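Local coordinates for resiniferatoxin-binding, phosphotriesterase-related protein (Rhodobacter sphaeroides 2.4.1, PDB 3K2G), which binds two zinc ions in a TIM-barrel active site and probably hydrolyses phosphoric ester bonds, at residues 235-240 with 258-263; 59-64 with 77-82. One frame throughout, in Å; residues are numbered along the deposited sequence.

Interaction 1: residues 235-240 with 258-263. With ZN (zinc ion), chain J.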
loop_
_atom_site.group_PDB
_atom_site.type_symbol
_atom_site.label_atom_id
_atom_site.label_comp_id
_atom_site.label_asym_id
_atom_site.label_seq_id
_atom_site.Cartn_x
_atom_site.Cartn_y
_atom_site.Cartn_z
ATOM N N VAL B 235 19.856 -10.331 -19.733
ATOM C CA VAL B 235 19.918 -9.459 -18.568
ATOM C C VAL B 235 19.248 -8.123 -18.868
ATOM O O VAL B 235 19.612 -7.448 -19.832
ATOM C CB VAL B 235 21.384 -9.173 -18.159
ATOM C CG1 VAL B 235 21.415 -8.214 -16.977
ATOM C CG2 VAL B 235 22.099 -10.483 -17.803
ATOM N N LEU B 236 18.265 -7.755 -18.049
ATOM C CA LEU B 236 17.563 -6.488 -18.214
ATOM C C LEU B 236 18.214 -5.473 -17.282
ATOM O O LEU B 236 18.121 -5.605 -16.059
ATOM C CB LEU B 236 16.086 -6.643 -17.847
ATOM C CG LEU B 236 15.270 -7.610 -18.705
ATOM C CD1 LEU B 236 13.892 -7.792 -18.091
ATOM C CD2 LEU B 236 15.155 -7.075 -20.123
ATOM N N CYS B 237 18.864 -4.467 -17.864
ATOM C CA CYS B 237 19.562 -3.431 -17.094
ATOM C C CYS B 237 18.689 -2.328 -16.525
ATOM O O CYS B 237 17.582 -2.075 -16.998
ATOM C CB CYS B 237 20.631 -2.755 -17.957
ATOM S SG CYS B 237 21.916 -3.846 -18.616
ATOM N N HIS B 238 19.220 -1.668 -15.502
ATOM C CA HIS B 238 18.558 -0.527 -14.875
ATOM C C HIS B 238 17.171 -0.791 -14.308
ATOM O O HIS B 238 16.214 -0.070 -14.592
ATOM C CB HIS B 238 18.513 0.617 -15.888
ATOM C CG HIS B 238 19.801 0.793 -16.633
ATOM N ND1 HIS B 238 21.030 0.703 -16.014
ATOM C CD2 HIS B 238 20.054 1.041 -17.941
ATOM C CE1 HIS B 238 21.986 0.888 -16.910
ATOM N NE2 HIS B 238 21.420 1.094 -18.087
HETATM N N MSE B 239 17.070 -1.817 -13.477
HETATM C CA MSE B 239 15.792 -2.153 -12.868
HETATM C C MSE B 239 15.460 -1.273 -11.665
HETATM O O MSE B 239 14.297 -1.138 -11.299
HETATM C CB MSE B 239 15.795 -3.617 -12.449
HETATM C CG MSE B 239 15.868 -4.574 -13.640
HETATM SE SE MSE B 239 14.471 -4.260 -14.951
HETATM C CE MSE B 239 12.954 -4.644 -13.808
ATOM N N ASN B 240 16.486 -0.668 -11.067
ATOM C CA ASN B 240 16.319 0.180 -9.884
ATOM C C ASN B 240 15.106 1.112 -9.866
ATOM O O ASN B 240 14.355 1.124 -8.897
ATOM C CB ASN B 240 17.579 1.020 -9.643
ATOM C CG ASN B 240 18.811 0.171 -9.397
ATOM O OD1 ASN B 240 19.398 0.199 -8.312
ATOM N ND2 ASN B 240 19.211 -0.587 -10.407
ATOM N N PHE B 258 17.214 -11.977 -16.153
ATOM C CA PHE B 258 17.889 -11.487 -14.967
ATOM C C PHE B 258 17.422 -10.044 -14.794
ATOM O O PHE B 258 17.219 -9.329 -15.774
ATOM C CB PHE B 258 19.406 -11.511 -15.163
ATOM C CG PHE B 258 20.023 -12.869 -14.997
ATOM C CD1 PHE B 258 20.359 -13.344 -13.733
ATOM C CD2 PHE B 258 20.283 -13.670 -16.106
ATOM C CE1 PHE B 258 20.955 -14.601 -13.576
ATOM C CE2 PHE B 258 20.876 -14.925 -15.958
ATOM C CZ PHE B 258 21.214 -15.393 -14.690
ATOM N N LEU B 259 17.227 -9.634 -13.549
ATOM C CA LEU B 259 16.819 -8.267 -13.249
ATOM C C LEU B 259 18.063 -7.618 -12.666
ATOM O O LEU B 259 18.490 -7.944 -11.561
ATOM C CB LEU B 259 15.680 -8.257 -12.228
ATOM C CG LEU B 259 14.419 -9.025 -12.642
ATOM C CD1 LEU B 259 13.343 -8.831 -11.582
ATOM C CD2 LEU B 259 13.924 -8.526 -14.001
ATOM N N GLU B 260 18.657 -6.707 -13.421
ATOM C CA GLU B 260 19.879 -6.077 -12.960
ATOM C C GLU B 260 19.705 -4.737 -12.260
ATOM O O GLU B 260 19.326 -3.742 -12.875
ATOM C CB GLU B 260 20.847 -5.925 -14.136
ATOM C CG GLU B 260 22.239 -5.486 -13.732
ATOM C CD GLU B 260 23.218 -5.545 -14.892
ATOM O OE1 GLU B 260 23.215 -4.629 -15.745
ATOM O OE2 GLU B 260 23.983 -6.525 -14.955
ATOM N N PHE B 261 19.964 -4.728 -10.957
ATOM C CA PHE B 261 19.901 -3.504 -10.169
ATOM C C PHE B 261 21.332 -2.971 -10.196
ATOM O O PHE B 261 22.084 -3.080 -9.232
ATOM C CB PHE B 261 19.437 -3.822 -8.746
ATOM C CG PHE B 261 17.981 -4.192 -8.673
ATOM C CD1 PHE B 261 17.008 -3.216 -8.485
ATOM C CD2 PHE B 261 17.580 -5.512 -8.851
ATOM C CE1 PHE B 261 15.652 -3.547 -8.483
ATOM C CE2 PHE B 261 16.231 -5.855 -8.851
ATOM C CZ PHE B 261 15.265 -4.873 -8.664
ATOM N N ASP B 262 21.692 -2.418 -11.350
ATOM C CA ASP B 262 23.018 -1.872 -11.605
ATOM C C ASP B 262 23.180 -0.402 -11.239
ATOM O O ASP B 262 24.157 0.220 -11.639
ATOM C CB ASP B 262 23.364 -2.049 -13.088
ATOM C CG ASP B 262 22.187 -1.743 -14.004
ATOM O OD1 ASP B 262 21.538 -0.688 -13.824
ATOM O OD2 ASP B 262 21.913 -2.558 -14.912
HETATM N N MSE B 263 22.239 0.159 -10.489
HETATM C CA MSE B 263 22.338 1.571 -10.128
HETATM C C MSE B 263 22.539 1.803 -8.638
HETATM O O MSE B 263 22.285 2.896 -8.122
HETATM C CB MSE B 263 21.103 2.317 -10.632
HETATM C CG MSE B 263 21.074 2.410 -12.152
HETATM SE SE MSE B 263 19.371 2.786 -12.978
HETATM C CE MSE B 263 18.985 4.485 -12.101
HETATM ZN ZN ZN J . 22.672 1.787 -19.885
HETATM O O HOH W 1 24.353 2.317 -18.695
HETATM O O HOH W 2 22.439 4.025 -19.027
#

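Interaction 2: residues 59-64 with 77-82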
loop_
_atom_site.group_PDB
_atom_site.type_symbol
_atom_site.label_atom_id
_atom_site.label_comp_id
_atom_site.label_asym_id
_atom_site.label_seq_id
_atom_site.Cartn_x
_atom_site.Cartn_y
_atom_site.Cartn_z
ATOM N N ALA B 59 33.196 24.281 -16.148
ATOM C CA ALA B 59 34.077 24.028 -15.011
ATOM C C ALA B 59 34.472 22.569 -14.811
ATOM O O ALA B 59 33.728 21.654 -15.159
ATOM C CB ALA B 59 33.433 24.557 -13.729
ATOM N N PRO B 60 35.664 22.338 -14.244
ATOM C CA PRO B 60 36.129 20.973 -13.998
ATOM C C PRO B 60 35.440 20.483 -12.726
ATOM O O PRO B 60 34.880 21.288 -11.977
ATOM C CB PRO B 60 37.628 21.158 -13.811
ATOM C CG PRO B 60 37.696 22.474 -13.088
ATOM C CD PRO B 60 36.681 23.325 -13.834
ATOM N N ILE B 61 35.464 19.180 -12.473
ATOM C CA ILE B 61 34.824 18.678 -11.267
ATOM C C ILE B 61 35.670 19.030 -10.049
ATOM O O ILE B 61 36.851 18.688 -9.980
ATOM C CB ILE B 61 34.630 17.143 -11.305
ATOM C CG1 ILE B 61 33.697 16.758 -12.457
ATOM C CG2 ILE B 61 34.040 16.665 -9.985
ATOM C CD1 ILE B 61 33.624 15.266 -12.703
ATOM N N SER B 62 35.061 19.732 -9.099
ATOM C CA SER B 62 35.739 20.115 -7.865
ATOM C C SER B 62 34.749 19.938 -6.717
ATOM O O SER B 62 33.540 20.061 -6.912
ATOM C CB SER B 62 36.201 21.577 -7.919
ATOM O OG SER B 62 35.094 22.463 -7.928
ATOM N N ILE B 63 35.269 19.662 -5.526
ATOM C CA ILE B 63 34.436 19.449 -4.344
ATOM C C ILE B 63 33.393 20.548 -4.122
ATOM O O ILE B 63 32.295 20.287 -3.614
ATOM C CB ILE B 63 35.322 19.306 -3.071
ATOM C CG1 ILE B 63 34.465 18.901 -1.870
ATOM C CG2 ILE B 63 36.055 20.616 -2.772
ATOM C CD1 ILE B 63 35.283 18.579 -0.637
ATOM N N GLU B 64 33.730 21.772 -4.521
ATOM C CA GLU B 64 32.841 22.916 -4.344
ATOM C C GLU B 64 31.543 22.906 -5.144
ATOM O O GLU B 64 30.602 23.620 -4.794
ATOM C CB GLU B 64 33.587 24.221 -4.652
ATOM C CG GLU B 64 34.782 24.503 -3.753
ATOM C CD GLU B 64 36.037 23.756 -4.174
ATOM O OE1 GLU B 64 36.065 23.225 -5.306
ATOM O OE2 GLU B 64 37.003 23.717 -3.378
ATOM N N LYS B 77 30.715 19.060 -18.769
ATOM C CA LYS B 77 31.442 18.405 -19.854
ATOM C C LYS B 77 32.579 17.513 -19.357
ATOM O O LYS B 77 32.828 16.446 -19.913
ATOM C CB LYS B 77 32.014 19.451 -20.823
ATOM C CG LYS B 77 30.971 20.190 -21.640
ATOM C CD LYS B 77 31.623 21.202 -22.574
ATOM C CE LYS B 77 30.585 21.938 -23.405
ATOM N NZ LYS B 77 31.215 22.926 -24.326
ATOM N N HIS B 78 33.265 17.956 -18.312
ATOM C CA HIS B 78 34.388 17.210 -17.746
ATOM C C HIS B 78 33.951 15.892 -17.107
ATOM O O HIS B 78 34.723 14.935 -17.032
ATOM C CB HIS B 78 35.094 18.076 -16.696
ATOM C CG HIS B 78 36.213 17.382 -15.982
ATOM N ND1 HIS B 78 37.294 16.835 -16.641
ATOM C CD2 HIS B 78 36.435 17.176 -14.663
ATOM C CE1 HIS B 78 38.133 16.324 -15.758
ATOM N NE2 HIS B 78 37.635 16.517 -14.550
ATOM N N ASN B 79 32.700 15.853 -16.665
ATOM C CA ASN B 79 32.126 14.692 -15.990
ATOM C C ASN B 79 31.733 13.531 -16.903
ATOM O O ASN B 79 31.924 12.367 -16.557
ATOM C CB ASN B 79 30.898 15.154 -15.197
ATOM C CG ASN B 79 30.262 14.046 -14.380
ATOM O OD1 ASN B 79 30.928 13.359 -13.610
ATOM N ND2 ASN B 79 28.953 13.882 -14.531
ATOM N N ILE B 80 31.195 13.858 -18.072
ATOM C CA ILE B 80 30.706 12.852 -19.004
ATOM C C ILE B 80 31.706 12.120 -19.897
ATOM O O ILE B 80 31.522 12.024 -21.110
ATOM C CB ILE B 80 29.580 13.452 -19.879
ATOM C CG1 ILE B 80 30.103 14.653 -20.665
ATOM C CG2 ILE B 80 28.416 13.884 -18.990
ATOM C CD1 ILE B 80 29.035 15.350 -21.491
ATOM N N ALA B 81 32.756 11.593 -19.284
ATOM C CA ALA B 81 33.758 10.823 -20.003
ATOM C C ALA B 81 34.786 10.253 -19.041
ATOM O O ALA B 81 35.457 10.989 -18.318
ATOM C CB ALA B 81 34.447 11.682 -21.068
ATOM N N LEU B 82 34.879 8.929 -19.018
ATOM C CA LEU B 82 35.843 8.239 -18.179
ATOM C C LEU B 82 37.015 8.005 -19.131
ATOM O O LEU B 82 36.999 7.077 -19.944
ATOM C CB LEU B 82 35.257 6.911 -17.677
ATOM C CG LEU B 82 34.072 7.023 -16.704
ATOM C CD1 LEU B 82 33.491 5.645 -16.416
ATOM C CD2 LEU B 82 34.545 7.667 -15.408
#

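Interaction 1: residues 235-240 with 258-263
Val-235 and Leu-236 pair with Phe-258 and Leu-259 as neighbouring parallel strands of the TIM barrel, joined through helix 246-255 in a beta-alpha-beta crossover. Two backbone bonds define the register: Leu-236 N to Phe-258 O at 3.0 Å and Glu-260 N to Leu-236 O at 2.9 Å. Beyond the strand end Met-239 N reaches back to Glu-260 O, nearly straight at 171°.

Apolar contacts lie on both faces of the sheet. Val-235 CG2 rests near Phe-258 CB, while Leu-236 and Leu-259 run side by side on the other face, which helices 246-255 and 280-292 cover. There Met-239 sets its CB over one face of the Phe-261 ring, 4.0 Å from the centroid, a CH-pi contact.

The polar cluster centres on the carboxylate of Asp-262. Its CG sits between the backbone N and the carbonyl carbon (chi1 42°), which swings both oxygens towards His-238. OD2 accepts the backbone N of His-238 at 2.9 Å on its syn side; OD1 takes ND1 of the same residue at 2.6 Å, from above the carboxylate plane, with ring and carboxylate planes 69° apart. Glu-260 OE1, weakly hydrogen-bonded to His-34 ND1, lies 2.6 Å from Asp-262 OD2, so close that one of the two acids probably carries a proton. The selenium of Met-263 (selenomethionine) approaches His-238 CB to 3.7 Å.

His-238 NE2 binds zinc at 2.3 Å, an ion also bound by His-209, Glu-177 and two waters. Asp-262 is therefore a second-shell residue: together with the zinc bond it helps fix the rotation of the ring, with NE2 turned to the metal. The ND1 bond would probably strengthen NE2 as a donor, to a degree that depends on the proton probably shared with Glu-260.

Interaction 2: residues 59-64 with 77-82
A loop-to-loop contact on the periphery of the barrel, well away from the metal centre, brings the loop between helices 54-58 and 66-70 against the chain leading into strand 81-82. His-78 carries one side of it. With CG anti to the backbone N (chi1 176°), the imidazole reaches across to the other segment, where its carbon CD2 comes 3.1 Å from Ile-61 N, a close packing approach oblique to the ring. The same carbon meets Ile-61 CG1 at 3.5 Å, the two side chains crossing at about a right angle. Ile-61 extends further, its CD1 lying 3.4 Å from Asn-79 OD1. This is van der Waals packing, limited to about 200 Å² of buried surface, of an aliphatic tip against an amide whose polar ends are engaged elsewhere: OD1 accepts Met-309 N, and ND2 donates to Pro-73 O. Those two bonds hold the amide that Ile-61 touches. Lys-308 bonds the carbonyls of His-78 and Ala-81, Lys-77 pairs through its backbone with Ala-57 near the end of helix 54-58, and the short, weakly bonded strand 81-82 pairs antiparallel with 39-40.

Interaction 2 closes before interaction 1 opens along the chain, and the two do not touch: their centres lie 26 Å apart and their nearest atoms about 12 Å. Interaction 1, its centre about 8 Å from the centre of the chain, builds part of the binuclear zinc site; the side chain of His-238 also comes about 4 Å from the second zinc ion. Interaction 2 belongs to the outer loops, its centre about 22 Å from the centre of the chain. The bound dimercaptobutanediol lies about 6 Å from the side chain of His-238 and about 10 Å from that of Asn-79. The side chain of Asn-79 is about 14 Å from a zinc ion, too far to take part in metal binding.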